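Local structure of fatty acid synthase 1, isoform A (6FN6) at residues 112-117 and 200-205; 56-61 and 104-109; 172-177 and 237-242. The protein probably carries out the de novo synthesis of long-chain saturated fatty acids from acetyl-CoA and malonyl-CoA with NADPH, this chain holding its dehydratase, enoylreductase and ketoreductase region. One frame throughout, in Å; residues are numbered along the deposited sequence.

Contact 1: residues 112-117 and 200-205; sequences NEELPL and VINPAK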
loop_
_atom_site.group_PDB
_atom_site.type_symbol
_atom_site.label_atom_id
_atom_site.label_comp_id
_atom_site.label_asym_id
_atom_site.label_seq_id
_atom_site.Cartn_x
_atom_site.Cartn_y
_atom_site.Cartn_z
ATOM N N ASN A 112 -0.156 29.712 -2.633
ATOM C CA ASN A 112 -1.186 28.908 -1.985
ATOM C C ASN A 112 -0.646 27.566 -1.497
ATOM O O ASN A 112 -1.249 26.924 -0.637
ATOM C CB ASN A 112 -2.349 28.670 -2.951
ATOM C CG ASN A 112 -3.409 29.750 -2.870
ATOM O OD1 ASN A 112 -3.196 30.877 -3.314
ATOM N ND2 ASN A 112 -4.565 29.405 -2.313
ATOM N N GLU A 113 0.488 27.141 -2.046
ATOM C CA GLU A 113 1.071 25.853 -1.684
ATOM C C GLU A 113 1.919 25.921 -0.411
ATOM O O GLU A 113 2.279 24.885 0.152
ATOM C CB GLU A 113 1.925 25.325 -2.841
ATOM C CG GLU A 113 1.144 25.034 -4.115
ATOM C CD GLU A 113 0.232 23.830 -3.988
ATOM O OE1 GLU A 113 0.732 22.737 -3.654
ATOM O OE2 GLU A 113 -0.986 23.975 -4.226
ATOM N N GLU A 114 2.224 27.132 0.045
ATOM C CA GLU A 114 3.075 27.315 1.222
ATOM C C GLU A 114 2.253 27.403 2.504
ATOM O O GLU A 114 1.045 27.639 2.460
ATOM C CB GLU A 114 3.925 28.578 1.070
ATOM C CG GLU A 114 4.678 28.654 -0.245
ATOM C CD GLU A 114 5.892 29.558 -0.174
ATOM O OE1 GLU A 114 5.783 30.735 -0.577
ATOM O OE2 GLU A 114 6.957 29.087 0.279
ATOM N N LEU A 115 2.914 27.215 3.644
ATOM C CA LEU A 115 2.249 27.306 4.941
ATOM C C LEU A 115 2.463 28.692 5.553
ATOM O O LEU A 115 3.569 29.234 5.487
ATOM C CB LEU A 115 2.771 26.229 5.896
ATOM C CG LEU A 115 2.434 24.767 5.589
ATOM C CD1 LEU A 115 3.192 23.846 6.531
ATOM C CD2 LEU A 115 0.939 24.516 5.698
ATOM N N PRO A 116 1.409 29.266 6.165
ATOM C CA PRO A 116 1.528 30.574 6.820
ATOM C C PRO A 116 2.198 30.476 8.186
ATOM O O PRO A 116 1.508 30.442 9.206
ATOM C CB PRO A 116 0.076 31.031 6.946
ATOM C CG PRO A 116 -0.691 29.770 7.080
ATOM C CD PRO A 116 0.027 28.753 6.231
ATOM N N LEU A 117 3.525 30.433 8.203
ATOM C CA LEU A 117 4.267 30.219 9.439
ATOM C C LEU A 117 5.051 31.465 9.832
ATOM O O LEU A 117 5.733 32.070 9.004
ATOM C CB LEU A 117 5.216 29.029 9.285
ATOM C CG LEU A 117 4.533 27.664 9.165
ATOM C CD1 LEU A 117 5.514 26.619 8.654
ATOM C CD2 LEU A 117 3.922 27.232 10.488
ATOM N N VAL A 200 8.459 22.607 -1.203
ATOM C CA VAL A 200 7.935 23.738 -1.959
ATOM C C VAL A 200 9.054 24.731 -2.242
ATOM O O VAL A 200 9.713 25.215 -1.323
ATOM C CB VAL A 200 6.778 24.421 -1.213
ATOM C CG1 VAL A 200 6.149 25.501 -2.080
ATOM C CG2 VAL A 200 5.739 23.401 -0.789
ATOM N N ILE A 201 9.270 25.023 -3.522
ATOM C CA ILE A 201 10.310 25.955 -3.932
ATOM C C ILE A 201 9.669 27.156 -4.624
ATOM O O ILE A 201 8.953 27.009 -5.616
ATOM C CB ILE A 201 11.344 25.272 -4.843
ATOM C CG1 ILE A 201 11.896 24.015 -4.160
ATOM C CG2 ILE A 201 12.477 26.239 -5.177
ATOM C CD1 ILE A 201 12.791 23.173 -5.041
ATOM N N ASN A 202 9.944 28.342 -4.088
ATOM C CA ASN A 202 9.373 29.588 -4.589
ATOM C C ASN A 202 10.491 30.567 -4.948
ATOM O O ASN A 202 10.886 31.388 -4.119
ATOM C CB ASN A 202 8.447 30.203 -3.537
ATOM C CG ASN A 202 7.633 31.357 -4.076
ATOM O OD1 ASN A 202 7.985 31.970 -5.085
ATOM N ND2 ASN A 202 6.538 31.669 -3.394
ATOM N N PRO A 203 11.004 30.489 -6.186
ATOM C CA PRO A 203 12.158 31.312 -6.571
ATOM C C PRO A 203 11.889 32.814 -6.520
ATOM O O PRO A 203 12.748 33.574 -6.073
ATOM C CB PRO A 203 12.441 30.876 -8.015
ATOM C CG PRO A 203 11.679 29.611 -8.216
ATOM C CD PRO A 203 10.508 29.677 -7.308
ATOM N N ALA A 204 10.710 33.230 -6.973
ATOM C CA ALA A 204 10.356 34.644 -7.000
ATOM C C ALA A 204 10.426 35.237 -5.598
ATOM O O ALA A 204 11.004 36.304 -5.387
ATOM C CB ALA A 204 8.968 34.831 -7.586
ATOM N N LYS A 205 9.835 34.528 -4.644
ATOM C CA LYS A 205 9.818 34.955 -3.251
ATOM C C LYS A 205 11.227 34.966 -2.665
ATOM O O LYS A 205 11.567 35.821 -1.846
ATOM C CB LYS A 205 8.915 34.026 -2.440
ATOM C CG LYS A 205 8.711 34.422 -0.989
ATOM C CD LYS A 205 8.553 33.180 -0.128
ATOM C CE LYS A 205 7.655 33.420 1.069
ATOM N NZ LYS A 205 7.455 32.167 1.853
#
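The loop between strands 98-105 and 129-130, which probably joins the two hotdog folds of the dehydratase, is fastened here, through Glu114, to the point where strand 191-201 gives way to helix 203-210. The carboxylate of Glu114 takes two donors from that turn. Asn202 ND2 gives a hydrogen bond of 3.1 Å to Glu114 OE1; this oxygen lies close to the amide plane of Asn202, but the N-H meets it from above the carboxylate, 55° out of the carboxylate plane. Lys205 comes from the opposite direction, bent along its aliphatic chain, and its NZ makes a salt bridge of 3.3 Å to the same Glu114 OE1, the hydrogen bonds to both carboxylate oxygens being weak. The other end of the Asn202 amide is used as well: OD1 accepts from Lys205 N at 3.2 Å, the N-cap bond of the helix. With CG anti to the backbone N (chi1 -170°), the amide of Asn202 is set to cap the helix with its oxygen while its nitrogen grips Glu114. Closer to its backbone, Glu114 rests its CG on Val200 CG1, 3.9 Å away, and Val200 CG2 faces the Glu113 backbone carbonyl. The carboxylate of Glu113 pairs instead with Arg198. The arrangement is that of an asparagine N-cap whose amide nitrogen donates to the connecting loop of a double-hotdog dehydratase.

Contact 2: residues 56-61 and 104-109; sequences TPVVME and ITIPES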
loop_
_atom_site.group_PDB
_atom_site.type_symbol
_atom_site.label_atom_id
_atom_site.label_comp_id
_atom_site.label_asym_id
_atom_site.label_seq_id
_atom_site.Cartn_x
_atom_site.Cartn_y
_atom_site.Cartn_z
ATOM N N THR A 56 11.000 29.426 -12.404
ATOM C CA THR A 56 9.961 28.402 -12.387
ATOM C C THR A 56 9.757 27.795 -11.001
ATOM O O THR A 56 10.587 27.011 -10.541
ATOM C CB THR A 56 10.296 27.262 -13.372
ATOM O OG1 THR A 56 10.650 27.811 -14.647
ATOM C CG2 THR A 56 9.110 26.329 -13.537
ATOM N N PRO A 57 8.649 28.149 -10.328
ATOM C CA PRO A 57 8.355 27.510 -9.040
ATOM C C PRO A 57 7.842 26.082 -9.209
ATOM O O PRO A 57 7.141 25.797 -10.177
ATOM C CB PRO A 57 7.280 28.416 -8.438
ATOM C CG PRO A 57 6.601 29.018 -9.609
ATOM C CD PRO A 57 7.659 29.189 -10.662
ATOM N N VAL A 58 8.201 25.191 -8.289
ATOM C CA VAL A 58 7.783 23.794 -8.385
ATOM C C VAL A 58 7.418 23.227 -7.016
ATOM O O VAL A 58 7.762 23.797 -5.983
ATOM C CB VAL A 58 8.878 22.930 -9.046
ATOM C CG1 VAL A 58 9.157 23.413 -10.468
ATOM C CG2 VAL A 58 10.154 22.937 -8.204
ATOM N N VAL A 59 6.708 22.103 -7.028
ATOM C CA VAL A 59 6.374 21.379 -5.809
ATOM C C VAL A 59 6.764 19.917 -5.974
ATOM O O VAL A 59 6.195 19.205 -6.801
ATOM C CB VAL A 59 4.878 21.512 -5.467
ATOM C CG1 VAL A 59 4.518 20.641 -4.266
ATOM C CG2 VAL A 59 4.520 22.959 -5.200
ATOM N N MET A 60 7.746 19.480 -5.193
ATOM C CA MET A 60 8.178 18.090 -5.220
ATOM C C MET A 60 7.481 17.314 -4.115
ATOM O O MET A 60 7.257 17.843 -3.027
ATOM C CB MET A 60 9.692 17.996 -5.062
ATOM C CG MET A 60 10.453 18.823 -6.075
ATOM S SD MET A 60 12.215 18.480 -6.075
ATOM C CE MET A 60 12.815 19.973 -6.848
ATOM N N GLU A 61 7.139 16.061 -4.395
ATOM C CA GLU A 61 6.429 15.237 -3.427
ATOM C C GLU A 61 6.942 13.804 -3.413
ATOM O O GLU A 61 7.404 13.286 -4.430
ATOM C CB GLU A 61 4.929 15.245 -3.718
ATOM C CG GLU A 61 4.284 16.610 -3.583
ATOM C CD GLU A 61 2.815 16.592 -3.944
ATOM O OE1 GLU A 61 1.994 16.277 -3.057
ATOM O OE2 GLU A 61 2.482 16.886 -5.111
ATOM N N ILE A 104 6.830 15.674 -9.236
ATOM C CA ILE A 104 7.073 17.101 -9.420
ATOM C C ILE A 104 6.000 17.716 -10.310
ATOM O O ILE A 104 5.683 17.187 -11.374
ATOM C CB ILE A 104 8.480 17.352 -10.002
ATOM C CG1 ILE A 104 8.792 18.853 -9.996
ATOM C CG2 ILE A 104 8.593 16.784 -11.419
ATOM C CD1 ILE A 104 10.244 19.176 -10.270
ATOM N N THR A 105 5.441 18.837 -9.865
ATOM C CA THR A 105 4.407 19.533 -10.623
ATOM C C THR A 105 4.538 21.046 -10.476
ATOM O O THR A 105 4.970 21.542 -9.435
ATOM C CB THR A 105 2.994 19.113 -10.174
ATOM O OG1 THR A 105 2.834 19.379 -8.776
ATOM C CG2 THR A 105 2.758 17.633 -10.437
ATOM N N ILE A 106 4.162 21.770 -11.526
ATOM C CA ILE A 106 4.128 23.227 -11.486
ATOM C C ILE A 106 2.762 23.662 -10.962
ATOM O O ILE A 106 1.748 23.447 -11.629
ATOM C CB ILE A 106 4.423 23.837 -12.871
ATOM C CG1 ILE A 106 5.862 23.527 -13.283
ATOM C CG2 ILE A 106 4.190 25.346 -12.858
ATOM C CD1 ILE A 106 6.189 23.865 -14.721
ATOM N N PRO A 107 2.725 24.274 -9.763
ATOM C CA PRO A 107 1.441 24.594 -9.129
ATOM C C PRO A 107 0.681 25.747 -9.781
ATOM O O PRO A 107 1.269 26.570 -10.484
ATOM C CB PRO A 107 1.848 24.969 -7.702
ATOM C CG PRO A 107 3.214 25.529 -7.848
ATOM C CD PRO A 107 3.865 24.731 -8.944
ATOM N N GLU A 108 -0.624 25.788 -9.539
ATOM C CA GLU A 108 -1.467 26.885 -9.997
ATOM C C GLU A 108 -1.015 28.187 -9.340
ATOM O O GLU A 108 -0.790 29.192 -10.013
ATOM C CB GLU A 108 -2.937 26.597 -9.673
ATOM C CG GLU A 108 -3.915 27.697 -10.069
ATOM C CD GLU A 108 -4.128 27.780 -11.568
ATOM O OE1 GLU A 108 -3.727 26.836 -12.282
ATOM O OE2 GLU A 108 -4.698 28.790 -12.034
ATOM N N SER A 109 -0.884 28.150 -8.017
ATOM C CA SER A 109 -0.453 29.308 -7.240
ATOM C C SER A 109 0.588 28.903 -6.201
ATOM O O SER A 109 0.264 28.241 -5.214
ATOM C CB SER A 109 -1.650 29.966 -6.551
ATOM O OG SER A 109 -1.228 31.004 -5.684
#
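Val59 and Pro107 cross at a slant, the valine CG2 reaching the proline ring at CG, 3.9 Å away, on the face of the strand pair that also carries Thr105. Val59 CG2 is put there by standing anti to the carbonyl carbon (chi1 175°). On the other face Ile104 extends its chain past Val58 and Met60: its CD1 touches both, lying 4.2 Å from Val58 CB and equally near Met60 CG. Where the strands part, Thr56 CG2 meets the end of Ile106, with CD1 at 4.0 Å, and Pro107 CD sits 3.7 Å from the backbone oxygen of Pro57. Backbone pairing runs alongside this packing. Val59 and Thr105 form an antiparallel hydrogen-bonded pair, Val59 N to Thr105 O at 3.0 Å and Thr105 N to Val59 O at 3.2 Å, the latter donor tilted 28° from the carbonyl plane. Met60 and Ile104 follow as the non-hydrogen-bonded pair, and Ile104 CA adds a CA-H...O contact to Val59 O. On its other edge strand 58-65 is hydrogen-bonded to strand 191-201, through Val58 with Ile201 and Met60 with Ala199. Trp42 of helix 34-48 packs on Val58 and Met60, Phe45 of the same helix touches Ile106 beyond the strand, and Glu61 turns its carboxylate to Arg198 of strand 191-201.

Contact 3: residues 172-177 and 237-242; sequences SFMDTM and AGVELR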
loop_
_atom_site.group_PDB
_atom_site.type_symbol
_atom_site.label_atom_id
_atom_site.label_comp_id
_atom_site.label_asym_id
_atom_site.label_seq_id
_atom_site.Cartn_x
_atom_site.Cartn_y
_atom_site.Cartn_z
ATOM N N SER A 172 23.833 23.964 -2.204
ATOM C CA SER A 172 24.464 24.172 -0.906
ATOM C C SER A 172 23.446 24.713 0.090
ATOM O O SER A 172 23.382 24.259 1.233
ATOM C CB SER A 172 25.655 25.127 -1.022
ATOM O OG SER A 172 25.232 26.478 -1.087
ATOM N N PHE A 173 22.650 25.683 -0.349
ATOM C CA PHE A 173 21.698 26.330 0.540
ATOM C C PHE A 173 20.667 25.343 1.080
ATOM O O PHE A 173 20.428 25.284 2.287
ATOM C CB PHE A 173 20.985 27.474 -0.175
ATOM C CG PHE A 173 19.884 28.086 0.635
ATOM C CD1 PHE A 173 20.166 29.029 1.606
ATOM C CD2 PHE A 173 18.567 27.710 0.434
ATOM C CE1 PHE A 173 19.155 29.590 2.360
ATOM C CE2 PHE A 173 17.552 28.269 1.185
ATOM C CZ PHE A 173 17.846 29.209 2.150
ATOM N N MET A 174 20.055 24.570 0.189
ATOM C CA MET A 174 19.049 23.605 0.606
ATOM C C MET A 174 19.686 22.513 1.463
ATOM O O MET A 174 19.042 21.969 2.357
ATOM C CB MET A 174 18.336 23.002 -0.611
ATOM C CG MET A 174 17.311 23.950 -1.238
ATOM S SD MET A 174 16.108 23.151 -2.325
ATOM C CE MET A 174 17.145 22.662 -3.706
ATOM N N ASP A 175 20.951 22.199 1.201
ATOM C CA ASP A 175 21.660 21.212 2.013
ATOM C C ASP A 175 21.811 21.693 3.454
ATOM O O ASP A 175 21.605 20.926 4.390
ATOM C CB ASP A 175 23.038 20.906 1.425
ATOM C CG ASP A 175 23.755 19.796 2.175
ATOM O OD1 ASP A 175 23.135 18.743 2.422
ATOM O OD2 ASP A 175 24.940 19.976 2.521
ATOM N N THR A 176 22.171 22.961 3.634
ATOM C CA THR A 176 22.339 23.513 4.976
ATOM C C THR A 176 21.019 23.483 5.746
ATOM O O THR A 176 21.014 23.451 6.975
ATOM C CB THR A 176 22.888 24.958 4.942
ATOM O OG1 THR A 176 22.061 25.778 4.109
ATOM C CG2 THR A 176 24.313 24.970 4.417
ATOM N N MET A 177 19.902 23.507 5.025
ATOM C CA MET A 177 18.593 23.340 5.653
ATOM C C MET A 177 18.462 21.932 6.240
ATOM O O MET A 177 17.870 21.748 7.300
ATOM C CB MET A 177 17.465 23.598 4.653
ATOM C CG MET A 177 17.434 25.013 4.093
ATOM S SD MET A 177 16.054 25.301 2.960
ATOM C CE MET A 177 14.659 25.064 4.053
ATOM N N ALA A 237 13.168 31.192 3.755
ATOM C CA ALA A 237 12.923 31.991 2.562
ATOM C C ALA A 237 11.968 31.273 1.603
ATOM O O ALA A 237 10.819 31.006 1.957
ATOM C CB ALA A 237 14.245 32.321 1.871
ATOM N N GLY A 238 12.435 30.964 0.396
ATOM C CA GLY A 238 11.577 30.410 -0.636
ATOM C C GLY A 238 11.452 28.900 -0.610
ATOM O O GLY A 238 10.679 28.326 -1.375
ATOM N N VAL A 239 12.217 28.258 0.266
ATOM C CA VAL A 239 12.221 26.803 0.360
ATOM C C VAL A 239 11.446 26.355 1.597
ATOM O O VAL A 239 11.657 26.867 2.695
ATOM C CB VAL A 239 13.661 26.247 0.381
ATOM C CG1 VAL A 239 13.649 24.721 0.354
ATOM C CG2 VAL A 239 14.469 26.795 -0.790
ATOM N N GLU A 240 10.544 25.402 1.408
ATOM C CA GLU A 240 9.772 24.844 2.512
ATOM C C GLU A 240 9.789 23.317 2.438
ATOM O O GLU A 240 9.326 22.732 1.460
ATOM C CB GLU A 240 8.336 25.370 2.475
ATOM C CG GLU A 240 7.536 25.084 3.728
ATOM C CD GLU A 240 6.089 25.522 3.608
ATOM O OE1 GLU A 240 5.825 26.739 3.693
ATOM O OE2 GLU A 240 5.216 24.648 3.433
ATOM N N LEU A 241 10.326 22.681 3.474
ATOM C CA LEU A 241 10.498 21.230 3.479
ATOM C C LEU A 241 9.660 20.566 4.569
ATOM O O LEU A 241 9.819 20.860 5.751
ATOM C CB LEU A 241 11.977 20.875 3.662
ATOM C CG LEU A 241 12.926 21.482 2.623
ATOM C CD1 LEU A 241 14.375 21.191 2.975
ATOM C CD2 LEU A 241 12.606 20.974 1.219
ATOM N N ARG A 242 8.760 19.675 4.158
ATOM C CA ARG A 242 7.872 18.986 5.091
ATOM C C ARG A 242 8.187 17.492 5.160
ATOM O O ARG A 242 8.578 16.887 4.162
ATOM C CB ARG A 242 6.410 19.179 4.678
ATOM C CG ARG A 242 6.036 20.611 4.326
ATOM C CD ARG A 242 4.553 20.727 4.026
ATOM N NE ARG A 242 4.230 21.940 3.280
ATOM C CZ ARG A 242 3.011 22.255 2.852
ATOM N NH1 ARG A 242 1.990 21.444 3.094
ATOM N NH2 ARG A 242 2.813 23.380 2.177
#
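The ring of Phe173 meets Val239 with its edge: Val239 CG2 lies in the ring plane, 3.9 Å from CE2, and the ring and the valine pass side by side, running opposite ways. Two further rings, His206 and Trp166, are set edge-to-face with Phe173. A chi1 of 174° swings the ring away from the backbone N, so that its edge comes to Val239. Met174 lies roughly perpendicular to Val239, with SD 4.0 Å from Val239 CG1, and Met177 comes in obliquely, its SD 3.6 Å from that same methyl. The Met177 chain then bends at its last torsion (chi3 63°), which carries CE on to Leu241, 4.0 Å from CD1. Cutting Met177 back to an alanine would remove SD and CE and is likely to open a gap at Leu241 CD1 and on one side of Val239. The contact is wholly apolar; the axes of helix segment 172-177 and strand segment 239-242 come within 10.2 Å, their directions 39° apart. Glu240 has its first bond turned away from the helix; its OE2 pairs with Arg242 and its OE1 with Lys235. Asp175, the predicted proton donor of the dehydratase, lies on the helix side turned from the strand. A central helix packed across a curved antiparallel sheet is the hallmark of the hotdog fold, here the C-terminal one, with the probable catalytic aspartate carried on that helix.

All three contacts belong to the dehydratase and share one run of neighbouring strands, 98-105, 58-65, 191-201 and 239-248. Contact 3 is the core member: all its touching residues are buried, and it relies on apolar packing alone. Contacts 1 and 2 are only partly buried. Contact 2 pairs strands of the N-terminal hotdog by backbone bonds, with apolar packing on both faces, whereas contact 1 holds a loop by charge and amide groups. Strand 191-201 connects them: Ile201 N probably bonds to Val58 O of contact 2, and Val200 N to Glu240 O of contact 3. Contacts 2 and 3 do not touch.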